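Local atomic coordinates of putative uncharacterized protein (Chromobacterium violaceum, PDB entry 4RMM), a protein that is of uncharacterised function but carries a hot-dog thioesterase domain and may hydrolyse acyl-CoA thioesters. Residues G68-A73 against A136-H141; I76-N81 against E86-V91. All blocks are in the same frame, centred on the assembly; numbering follows the deposited sequence.

Contact 1. Residues G68-A73 against A136-H141; sequences GFMESA and AVARAH
The hot-dog fold wraps an antiparallel sheet around one long helix, and here the helix, 67-80, meets the strand 136-143 of that sheet through M70, which reaches across to A136 and A138. Over the residues in contact the helix and strand axes approach to 9.0 Å and their N-to-C directions differ by 47°, so the helix lies aslant on the strand. M70, a selenomethionine in this model, does nearly all the touching with its terminal methyl. Its CG stands beside the backbone N and opposite the carbonyl carbon (chi1 -60°), and further bends along the chain bring CE against the strand between the methyls of A136 and A138. CE lies 4.0 Å from CB of A138 and 4.3 Å from CB of A136, while the carbonyl O of A136 is 3.8 Å from the same CE, a van der Waals approach to the backbone. The alternation of the strand explains the choice of partners: the methyls of A136, A138 and A140 face the helix, whereas V137 points to the other side of the sheet. I124, A126 and L95 of the flanking strands also touch M70, so its side chain spans three strands. One residue along the helix, E71 turns toward the dimer interface, where OE1 accepts a hydrogen bond from the backbone N of G67 of the second subunit and OE2 is hydrogen-bonded to the hydroxyl of Y97 of that subunit. No hydrogen bond joins helix and strand across this contact. The small methyls of A136 and A138 let the selenomethionine end come close to the strand backbone, so the helix is seated here by dispersion between apolar groups.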
ATOM      1  N   GLY A  68       1.935  -0.056  -0.341  1.00 38.27           N
ATOM      2  CA  GLY A  68       2.045  -0.737   0.942  1.00 46.10           C
ATOM      3  C   GLY A  68       3.393  -0.505   1.604  1.00 56.21           C
ATOM      4  O   GLY A  68       3.472  -0.266   2.798  1.00 44.66           O
ATOM      5  N   PHE A  69       4.459  -0.572   0.817  1.00 48.94           N
ATOM      6  CA  PHE A  69       5.827  -0.369   1.307  1.00 51.54           C
ATOM      7  C   PHE A  69       6.008   1.025   1.877  1.00 47.35           C
ATOM      8  O   PHE A  69       6.436   1.189   3.008  1.00 42.07           O
ATOM      9  CB  PHE A  69       6.807  -0.583   0.152  1.00 47.34           C
ATOM     10  CG  PHE A  69       8.182  -0.038   0.404  1.00 47.88           C
ATOM     11  CD1 PHE A  69       9.001  -0.599   1.380  1.00 49.62           C
ATOM     12  CD2 PHE A  69       8.670   1.022  -0.361  1.00 43.79           C
ATOM     13  CE1 PHE A  69      10.298  -0.115   1.595  1.00 59.25           C
ATOM     14  CE2 PHE A  69       9.960   1.515  -0.161  1.00 46.86           C
ATOM     15  CZ  PHE A  69      10.781   0.942   0.823  1.00 60.89           C
HETATM   16  N   MSE A  70       5.675   2.018   1.057  1.00 37.55           N
HETATM   17  CA  MSE A  70       5.768   3.433   1.402  1.00 35.90           C
HETATM   18  C   MSE A  70       4.967   3.747   2.667  1.00 46.52           C
HETATM   19  O   MSE A  70       5.462   4.371   3.605  1.00 43.00           O
HETATM   20  CB  MSE A  70       5.247   4.242   0.218  1.00 33.55           C
HETATM   21  CG  MSE A  70       6.039   4.010  -1.058  1.00 59.34           C
HETATM   22 SE   MSE A  70       7.852   4.721  -0.908  0.73 55.57          SE
HETATM   23  CE  MSE A  70       7.473   6.474  -1.637  1.00 44.41           C
ATOM     24  N   GLU A  71       3.712   3.319   2.679  1.00 38.42           N
ATOM     25  CA  GLU A  71       2.853   3.533   3.840  1.00 40.64           C
ATOM     26  C   GLU A  71       3.427   2.930   5.141  1.00 39.01           C
ATOM     27  O   GLU A  71       3.430   3.587   6.170  1.00 44.27           O
ATOM     28  CB  GLU A  71       1.459   2.959   3.545  1.00 40.86           C
ATOM     29  CG  GLU A  71       0.482   3.098   4.683  1.00 40.07           C
ATOM     30  CD  GLU A  71      -0.917   2.599   4.312  1.00 43.48           C
ATOM     31  OE1 GLU A  71      -1.065   1.426   3.948  1.00 48.87           O
ATOM     32  OE2 GLU A  71      -1.860   3.397   4.384  1.00 38.34           O
ATOM     33  N   SER A  72       3.910   1.688   5.100  1.00 44.49           N
ATOM     34  CA  SER A  72       4.479   1.066   6.301  1.00 44.72           C
ATOM     35  C   SER A  72       5.802   1.731   6.707  1.00 49.95           C
ATOM     36  O   SER A  72       6.094   1.846   7.904  1.00 46.11           O
ATOM     37  CB  SER A  72       4.761  -0.421   6.080  1.00 61.96           C
ATOM     38  OG  SER A  72       4.041  -0.941   4.992  1.00 74.89           O
ATOM     39  N   ALA A  73       6.616   2.126   5.722  1.00 42.57           N
ATOM     40  CA  ALA A  73       7.886   2.795   6.018  1.00 55.23           C
ATOM     41  C   ALA A  73       7.592   4.045   6.830  1.00 47.91           C
ATOM     42  O   ALA A  73       8.226   4.297   7.846  1.00 43.25           O
ATOM     43  CB  ALA A  73       8.623   3.182   4.714  1.00 48.75           C
ATOM     44  N   ALA A 136       9.247   7.808  -6.722  1.00 36.66           N
ATOM     45  CA  ALA A 136       7.953   8.138  -6.137  1.00 47.24           C
ATOM     46  C   ALA A 136       8.117   8.932  -4.838  1.00 49.61           C
ATOM     47  O   ALA A 136       9.114   8.791  -4.121  1.00 43.59           O
ATOM     48  CB  ALA A 136       7.169   6.856  -5.863  1.00 43.92           C
ATOM     49  N   VAL A 137       7.155   9.800  -4.557  1.00 46.83           N
ATOM     50  CA  VAL A 137       7.173  10.569  -3.311  1.00 52.72           C
ATOM     51  C   VAL A 137       5.803  10.383  -2.651  1.00 60.64           C
ATOM     52  O   VAL A 137       4.767  10.441  -3.315  1.00 51.99           O
ATOM     53  CB  VAL A 137       7.429  12.078  -3.551  1.00 53.79           C
ATOM     54  CG1 VAL A 137       8.834  12.289  -4.184  1.00 42.05           C
ATOM     55  CG2 VAL A 137       6.354  12.642  -4.450  1.00 67.00           C
ATOM     56  N   ALA A 138       5.796  10.133  -1.348  1.00 39.41           N
ATOM     57  CA  ALA A 138       4.534   9.953  -0.646  1.00 41.57           C
ATOM     58  C   ALA A 138       4.437  10.906   0.523  1.00 50.39           C
ATOM     59  O   ALA A 138       5.422  11.549   0.901  1.00 48.11           O
ATOM     60  CB  ALA A 138       4.398   8.521  -0.152  1.00 33.60           C
ATOM     61  N   ARG A 139       3.239  10.992   1.084  1.00 39.65           N
ATOM     62  CA  ARG A 139       2.954  11.831   2.235  1.00 54.12           C
ATOM     63  C   ARG A 139       1.853  11.168   3.070  1.00 62.22           C
ATOM     64  O   ARG A 139       0.892  10.615   2.532  1.00 46.99           O
ATOM     65  CB  ARG A 139       2.534  13.235   1.782  1.00 58.47           C
ATOM     66  CG  ARG A 139       3.650  13.934   0.993  1.00 60.02           C
ATOM     67  CD  ARG A 139       3.511  15.450   0.928  1.00 72.58           C
ATOM     68  NE  ARG A 139       4.508  16.057   0.038  1.00 80.55           N
ATOM     69  CZ  ARG A 139       4.552  15.858  -1.277  1.00 80.96           C
ATOM     70  NH1 ARG A 139       3.657  15.070  -1.857  1.00 82.14           N
ATOM     71  NH2 ARG A 139       5.484  16.447  -2.018  1.00 92.34           N
ATOM     72  N   ALA A 140       2.024  11.213   4.384  1.00 42.55           N
ATOM     73  CA  ALA A 140       1.081  10.604   5.307  1.00 61.57           C
ATOM     74  C   ALA A 140       0.886  11.428   6.579  1.00 44.49           C
ATOM     75  O   ALA A 140       1.817  12.076   7.053  1.00 49.41           O
ATOM     76  CB  ALA A 140       1.568   9.211   5.660  1.00 53.09           C
ATOM     77  N   HIS A 141      -0.332  11.401   7.115  1.00 43.80           N
ATOM     78  CA  HIS A 141      -0.675  12.112   8.339  1.00 48.68           C
ATOM     79  C   HIS A 141      -1.061  11.082   9.370  1.00 49.62           C
ATOM     80  O   HIS A 141      -1.827  10.163   9.081  1.00 62.01           O
ATOM     81  CB  HIS A 141      -1.866  13.058   8.132  1.00 46.32           C
ATOM     82  CG  HIS A 141      -1.577  14.204   7.218  1.00 58.24           C
ATOM     83  ND1 HIS A 141      -2.361  14.503   6.122  1.00 69.47           N
ATOM     84  CD2 HIS A 141      -0.588  15.129   7.231  1.00 78.21           C
ATOM     85  CE1 HIS A 141      -1.866  15.556   5.502  1.00 79.47           C
ATOM     86  NE2 HIS A 141      -0.788  15.957   6.156  1.00 88.79           N
TER

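Contact 2. Residues I76-N81 against E86-V91; sequences IHLMWN and EAPKIV
The carbonyl O of H77 takes two backbone N-H groups at the last turn of helix 67-80, N81 N at 3.0 Å and, more weakly, W80 N at 3.3 Å. On that turn L78 and M79 face the incoming chain of A87 and P88, which leads into strand 89-97. The side chain of L78 runs past the proline ring, its CD1 4.0 Å from CG of P88 and nearly as close to CB of P88, the two side chains pointing in opposite senses. M79, another selenomethionine, instead takes a course at about a right angle to the proline. Its CG sits between the backbone N and the carbonyl carbon (chi1 46°), and a turn about the CG-SE bond points the methyl toward A87 and P88, though its exact place is doubtful because CE comes too near CD of P88. F142 of strand 136-143 touches both L78 and P88, while M5 reaches both M79 and A87, so the sheet and the N-terminal end of the chain both border the cluster. No hydrogen bond crosses between the segments: the polar grip stays within the helix turn, and the rigid proline ring meets the helix purely through apolar contact.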
ATOM      1  N   ILE A  76       6.567   2.974  10.346  1.00 43.10           N
ATOM      2  CA  ILE A  76       7.746   2.517  11.076  1.00 62.37           C
ATOM      3  C   ILE A  76       8.659   3.681  11.455  1.00 57.36           C
ATOM      4  O   ILE A  76       9.155   3.753  12.578  1.00 52.01           O
ATOM      5  CB  ILE A  76       8.530   1.483  10.239  1.00 59.50           C
ATOM      6  CG1 ILE A  76       7.705   0.194  10.140  1.00 57.07           C
ATOM      7  CG2 ILE A  76       9.890   1.212  10.868  1.00 68.93           C
ATOM      8  CD1 ILE A  76       8.192  -0.798   9.096  1.00 68.64           C
ATOM      9  N   HIS A  77       8.866   4.604  10.525  1.00 55.36           N
ATOM     10  CA  HIS A  77       9.725   5.761  10.785  1.00 60.33           C
ATOM     11  C   HIS A  77       9.221   6.532  11.995  1.00 51.87           C
ATOM     12  O   HIS A  77      10.001   6.987  12.838  1.00 56.77           O
ATOM     13  CB  HIS A  77       9.722   6.691   9.573  1.00 58.51           C
ATOM     14  CG  HIS A  77      10.570   7.910   9.738  1.00 56.17           C
ATOM     15  ND1 HIS A  77      11.933   7.900   9.518  1.00 69.56           N
ATOM     16  CD2 HIS A  77      10.251   9.190  10.053  1.00 54.85           C
ATOM     17  CE1 HIS A  77      12.408   9.115   9.682  1.00 61.40           C
ATOM     18  NE2 HIS A  77      11.410   9.922  10.009  1.00 75.11           N
ATOM     19  N   LEU A  78       7.902   6.682  12.067  1.00 53.78           N
ATOM     20  CA  LEU A  78       7.259   7.415  13.151  1.00 55.97           C
ATOM     21  C   LEU A  78       7.460   6.765  14.506  1.00 63.40           C
ATOM     22  O   LEU A  78       7.819   7.438  15.470  1.00 67.41           O
ATOM     23  CB  LEU A  78       5.758   7.551  12.887  1.00 67.10           C
ATOM     24  CG  LEU A  78       5.193   8.971  12.923  1.00 67.73           C
ATOM     25  CD1 LEU A  78       3.684   8.907  12.809  1.00 71.46           C
ATOM     26  CD2 LEU A  78       5.585   9.666  14.211  1.00 52.95           C
HETATM   27  N   MSE A  79       7.218   5.460  14.590  1.00 59.68           N
HETATM   28  CA  MSE A  79       7.372   4.784  15.862  1.00 69.53           C
HETATM   29  C   MSE A  79       8.824   4.491  16.208  1.00 77.27           C
HETATM   30  O   MSE A  79       9.139   4.114  17.334  1.00 85.50           O
HETATM   31  CB  MSE A  79       6.510   3.513  15.921  1.00 67.04           C
HETATM   32  CG  MSE A  79       6.544   2.597  14.726  1.00 69.84           C
HETATM   33 SE   MSE A  79       5.275   1.128  14.986  0.69 91.45          SE
HETATM   34  CE  MSE A  79       3.641   2.058  14.614  1.00116.09           C
ATOM     35  N   TRP A  80       9.712   4.683  15.240  1.00 77.79           N
ATOM     36  CA  TRP A  80      11.133   4.474  15.475  1.00 83.42           C
ATOM     37  C   TRP A  80      11.665   5.780  16.050  1.00 79.95           C
ATOM     38  O   TRP A  80      12.576   5.790  16.875  1.00 74.93           O
ATOM     39  CB  TRP A  80      11.847   4.143  14.165  1.00 70.47           C
ATOM     40  CG  TRP A  80      13.307   3.871  14.331  1.00 72.97           C
ATOM     41  CD1 TRP A  80      14.318   4.794  14.383  1.00 75.72           C
ATOM     42  CD2 TRP A  80      13.924   2.593  14.492  1.00 73.39           C
ATOM     43  NE1 TRP A  80      15.524   4.165  14.564  1.00 80.70           N
ATOM     44  CE2 TRP A  80      15.312   2.806  14.634  1.00 79.34           C
ATOM     45  CE3 TRP A  80      13.441   1.276  14.529  1.00 80.13           C
ATOM     46  CZ2 TRP A  80      16.224   1.762  14.813  1.00 85.83           C
ATOM     47  CZ3 TRP A  80      14.347   0.231  14.708  1.00 86.86           C
ATOM     48  CH2 TRP A  80      15.722   0.484  14.846  1.00 89.40           C
ATOM     49  N   ASN A  81      11.063   6.880  15.616  1.00 79.63           N
ATOM     50  CA  ASN A  81      11.447   8.205  16.069  1.00 79.76           C
ATOM     51  C   ASN A  81      10.592   8.693  17.236  1.00 84.19           C
ATOM     52  O   ASN A  81      10.741   9.833  17.678  1.00 86.07           O
ATOM     53  CB  ASN A  81      11.340   9.198  14.910  1.00 85.06           C
ATOM     54  CG  ASN A  81      12.421   8.997  13.859  1.00 96.73           C
ATOM     55  OD1 ASN A  81      12.523   7.938  13.233  1.00 86.60           O
ATOM     56  ND2 ASN A  81      13.234  10.025  13.661  1.00 95.05           N
ATOM     57  N   GLU A  86       2.077   3.038  21.756  1.00110.07           N
ATOM     58  CA  GLU A  86       1.130   2.268  20.973  1.00101.73           C
ATOM     59  C   GLU A  86       1.377   2.751  19.559  1.00101.54           C
ATOM     60  O   GLU A  86       1.964   3.815  19.359  1.00102.06           O
ATOM     61  CB  GLU A  86      -0.316   2.553  21.408  1.00107.63           C
ATOM     62  CG  GLU A  86      -1.365   1.737  20.651  1.00106.42           C
ATOM     63  CD  GLU A  86      -2.636   1.504  21.456  1.00111.16           C
ATOM     64  OE1 GLU A  86      -3.143   2.464  22.071  1.00114.76           O
ATOM     65  OE2 GLU A  86      -3.132   0.357  21.466  1.00110.83           O
ATOM     66  N   ALA A  87       0.954   1.963  18.579  1.00 91.79           N
ATOM     67  CA  ALA A  87       1.151   2.328  17.186  1.00 84.97           C
ATOM     68  C   ALA A  87       0.327   3.566  16.832  1.00 73.23           C
ATOM     69  O   ALA A  87      -0.846   3.656  17.178  1.00 79.99           O
ATOM     70  CB  ALA A  87       0.760   1.160  16.291  1.00 90.24           C
ATOM     71  N   PRO A  88       0.939   4.548  16.155  1.00 70.36           N
ATOM     72  CA  PRO A  88       0.181   5.752  15.789  1.00 68.65           C
ATOM     73  C   PRO A  88      -0.914   5.389  14.795  1.00 67.19           C
ATOM     74  O   PRO A  88      -0.844   4.347  14.149  1.00 79.45           O
ATOM     75  CB  PRO A  88       1.245   6.661  15.179  1.00 66.76           C
ATOM     76  CG  PRO A  88       2.221   5.685  14.594  1.00 63.14           C
ATOM     77  CD  PRO A  88       2.333   4.646  15.690  1.00 66.03           C
ATOM     78  N   LYS A  89      -1.930   6.238  14.687  1.00 62.26           N
ATOM     79  CA  LYS A  89      -3.033   5.978  13.776  1.00 52.10           C
ATOM     80  C   LYS A  89      -2.948   6.854  12.537  1.00 60.94           C
ATOM     81  O   LYS A  89      -2.856   8.087  12.624  1.00 55.18           O
ATOM     82  CB  LYS A  89      -4.374   6.209  14.481  1.00 50.43           C
ATOM     83  CG  LYS A  89      -4.566   5.379  15.749  1.00 78.69           C
ATOM     84  CD  LYS A  89      -5.843   5.781  16.477  1.00 86.66           C
ATOM     85  CE  LYS A  89      -5.904   5.200  17.888  1.00 91.48           C
ATOM     86  NZ  LYS A  89      -7.049   5.768  18.672  1.00 90.52           N
ATOM     87  N   ILE A  90      -2.996   6.207  11.381  1.00 48.75           N
ATOM     88  CA  ILE A  90      -2.928   6.907  10.117  1.00 43.91           C
ATOM     89  C   ILE A  90      -4.274   7.506   9.769  1.00 43.91           C
ATOM     90  O   ILE A  90      -5.320   6.892  10.007  1.00 43.98           O
ATOM     91  CB  ILE A  90      -2.461   5.962   8.987  1.00 37.67           C
ATOM     92  CG1 ILE A  90      -2.379   6.726   7.667  1.00 44.47           C
ATOM     93  CG2 ILE A  90      -3.394   4.736   8.908  1.00 40.97           C
ATOM     94  CD1 ILE A  90      -1.397   6.119   6.681  1.00 52.92           C
ATOM     95  N   VAL A  91      -4.243   8.721   9.221  1.00 38.18           N
ATOM     96  CA  VAL A  91      -5.446   9.431   8.840  1.00 46.55           C
ATOM     97  C   VAL A  91      -5.592   9.368   7.331  1.00 34.15           C
ATOM     98  O   VAL A  91      -6.668   9.013   6.810  1.00 39.23           O
ATOM     99  CB  VAL A  91      -5.393  10.895   9.342  1.00 46.75           C
ATOM    100  CG1 VAL A  91      -6.474  11.727   8.674  1.00 56.21           C
ATOM    101  CG2 VAL A  91      -5.583  10.913  10.849  1.00 49.25           C
TER

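Both contacts use helix 67-80: contact 1, near its N-terminal end, seats it on strand 136-143 of the sheet, and contact 2, at its C-terminal end, on the loop leading into strand 89-97. Their centres are 12 Å apart. The second segments meet directly, because strands 136-143 and 89-97 are antiparallel neighbours: O of H141 lies 2.8 Å from N of V91, a probable hydrogen bond. Side chains join the contacts too, with OE2 of E71 packed 3.6 Å from CD1 of I90. Y97 of the second subunit, already the partner of E71, also packs on I90. In related hot-dog thioesterases the active site lies at such a dimer interface; a similar site may exist here, but none has been located.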